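Local structure of Serpin48 (Tenebrio molitor, 3OZQ) at residues 247-250 / 251-254. The protein specifically inhibits the protease SPE in insect innate immunity, as a member of the serpin family of serine protease inhibitors. Sequence-based numbering, arbitrary orientation.
Sequences ESKI and KRSF
Ile250 and Phe254 make the heart of the tight half of this local contact, four residues apart where helix 243-248 gives way to the short helix 250-254. With CG1 anti to the backbone N (chi1 -165°), the ethyl arm of Ile250 runs to the ring, and its CD1 comes within 3.4 Å of Phe254 CE1. CG1 lies in the plane of the ring, so the isoleucine meets an edge of the phenylalanine. The carbonyl O of Ile250 sits at the same edge of the ring, near its plane, 3.3 Å from Phe254 CD1. The pair joins this helical link to helix 10-29, through Tyr23 and Lys24, and to strand 356-362, through Ile357; Phe254 also touches Ile366 and Ala369 of strand 365-372. Lys251 belongs to the tight part too: bent at chi2, chi3 and chi4, its chain folds back over the preceding turn, and CD presses on Ile250 CG2 at 3.5 Å, closer than carbons usually pack. Cutting Lys251 back to an alanine is likely to strip the cover from that flank of Ile250 CG2 and open a gap there.

The looser side carries the partly exposed ends of Lys249 and Arg252. Lys249 turns its NZ back to Ser245 O, and Arg252, bent at chi2, lies against His216 and Leu217.

Between the two halves the backbone is held lightly. Lys249 O receives weak bonds from Arg252 N (3.0 Å, 122° at the hydrogen) and Ser253 N, and the latter also makes a weak bond to Ile250 O. With only weak backbone bonds across the junction, the apolar packing of Ile250 on Phe254 probably does much to fix the shape of this turn.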
ATOM      1  N   GLU A 247       9.794   5.702 -14.301  1.00 54.58           N
ATOM      2  CA  GLU A 247      10.303   5.437 -12.966  1.00 53.85           C
ATOM      3  C   GLU A 247      11.492   6.330 -12.643  1.00 55.87           C
ATOM      4  O   GLU A 247      11.781   6.600 -11.482  1.00 50.89           O
ATOM      5  CB  GLU A 247      10.655   3.961 -12.821  1.00 51.52           C
ATOM      6  CG  GLU A 247       9.438   3.072 -12.989  1.00 47.29           C
ATOM      7  CD  GLU A 247       9.748   1.597 -12.864  1.00 52.13           C
ATOM      8  OE1 GLU A 247      10.863   1.172 -13.234  1.00 55.70           O
ATOM      9  OE2 GLU A 247       8.857   0.858 -12.392  1.00 53.66           O
ATOM     10  N   SER A 248      12.170   6.803 -13.679  1.00 57.03           N
ATOM     11  CA  SER A 248      13.228   7.778 -13.481  1.00 55.32           C
ATOM     12  C   SER A 248      12.582   9.110 -13.142  1.00 55.07           C
ATOM     13  O   SER A 248      13.214   9.981 -12.533  1.00 58.72           O
ATOM     14  CB  SER A 248      14.107   7.890 -14.724  1.00 62.78           C
ATOM     15  OG  SER A 248      14.829   6.687 -14.936  1.00 63.22           O
ATOM     16  N   LYS A 249      11.312   9.247 -13.515  1.00 48.99           N
ATOM     17  CA  LYS A 249      10.514  10.424 -13.165  1.00 53.55           C
ATOM     18  C   LYS A 249       9.317  10.053 -12.281  1.00 53.09           C
ATOM     19  O   LYS A 249       8.226  10.620 -12.421  1.00 45.82           O
ATOM     20  CB  LYS A 249      10.020  11.128 -14.434  1.00 59.66           C
ATOM     21  CG  LYS A 249      11.124  11.441 -15.429  1.00 62.98           C
ATOM     22  CD  LYS A 249      10.578  11.693 -16.823  1.00 61.74           C
ATOM     23  CE  LYS A 249      11.697  11.581 -17.855  1.00 66.58           C
ATOM     24  NZ  LYS A 249      12.433  10.286 -17.715  1.00 67.41           N
ATOM     25  N   ILE A 250       9.538   9.119 -11.356  1.00 53.67           N
ATOM     26  CA  ILE A 250       8.460   8.537 -10.557  1.00 49.80           C
ATOM     27  C   ILE A 250       7.604   9.563  -9.821  1.00 49.90           C
ATOM     28  O   ILE A 250       6.407   9.357  -9.597  1.00 47.56           O
ATOM     29  CB  ILE A 250       9.010   7.525  -9.535  1.00 47.58           C
ATOM     30  CG1 ILE A 250       7.867   6.668  -8.993  1.00 45.83           C
ATOM     31  CG2 ILE A 250       9.767   8.240  -8.419  1.00 52.74           C
ATOM     32  CD1 ILE A 250       7.081   5.961 -10.085  1.00 38.86           C
ATOM     33  N   LYS A 251       8.226  10.670  -9.444  1.00 54.48           N
ATOM     34  CA  LYS A 251       7.543  11.736  -8.725  1.00 56.35           C
ATOM     35  C   LYS A 251       6.396  12.298  -9.566  1.00 54.75           C
ATOM     36  O   LYS A 251       5.259  12.431  -9.102  1.00 52.22           O
ATOM     37  CB  LYS A 251       8.537  12.855  -8.392  1.00 59.34           C
ATOM     38  CG  LYS A 251       9.909  12.380  -7.884  1.00 60.65           C
ATOM     39  CD  LYS A 251      10.693  11.550  -8.924  1.00 58.85           C
ATOM     40  CE  LYS A 251      11.154  12.381 -10.112  1.00 62.23           C
ATOM     41  NZ  LYS A 251      10.022  12.803 -10.994  1.00 63.70           N
ATOM     42  N   ARG A 252       6.702  12.625 -10.814  1.00 59.89           N
ATOM     43  CA  ARG A 252       5.705  13.197 -11.712  1.00 56.70           C
ATOM     44  C   ARG A 252       4.530  12.242 -11.926  1.00 54.08           C
ATOM     45  O   ARG A 252       3.383  12.669 -12.031  1.00 50.43           O
ATOM     46  CB  ARG A 252       6.337  13.571 -13.054  1.00 62.90           C
ATOM     47  CG  ARG A 252       7.067  14.908 -13.056  1.00 66.91           C
ATOM     48  CD  ARG A 252       8.189  14.940 -12.029  1.00 68.76           C
ATOM     49  NE  ARG A 252       8.995  16.156 -12.132  1.00 77.94           N
ATOM     50  CZ  ARG A 252      10.141  16.238 -12.804  1.00 76.65           C
ATOM     51  NH1 ARG A 252      10.622  15.172 -13.432  1.00 72.26           N
ATOM     52  NH2 ARG A 252      10.807  17.386 -12.847  1.00 76.40           N
ATOM     53  N   SER A 253       4.817  10.946 -11.963  1.00 49.02           N
ATOM     54  CA  SER A 253       3.787   9.960 -12.277  1.00 50.88           C
ATOM     55  C   SER A 253       2.667   9.873 -11.233  1.00 46.52           C
ATOM     56  O   SER A 253       1.560   9.443 -11.545  1.00 44.81           O
ATOM     57  CB  SER A 253       4.420   8.585 -12.504  1.00 47.48           C
ATOM     58  OG  SER A 253       5.475   8.670 -13.445  1.00 49.66           O
ATOM     59  N   PHE A 254       2.946  10.271  -9.998  1.00 47.63           N
ATOM     60  CA  PHE A 254       1.937  10.170  -8.940  1.00 45.42           C
ATOM     61  C   PHE A 254       1.246  11.496  -8.654  1.00 50.28           C
ATOM     62  O   PHE A 254       0.180  11.535  -8.035  1.00 46.02           O
ATOM     63  CB  PHE A 254       2.547   9.593  -7.660  1.00 44.45           C
ATOM     64  CG  PHE A 254       2.809   8.122  -7.735  1.00 41.53           C
ATOM     65  CD1 PHE A 254       4.082   7.641  -7.967  1.00 40.65           C
ATOM     66  CD2 PHE A 254       1.774   7.219  -7.594  1.00 41.08           C
ATOM     67  CE1 PHE A 254       4.320   6.284  -8.046  1.00 43.59           C
ATOM     68  CE2 PHE A 254       2.005   5.859  -7.683  1.00 38.27           C
ATOM     69  CZ  PHE A 254       3.282   5.394  -7.901  1.00 41.20           C
TER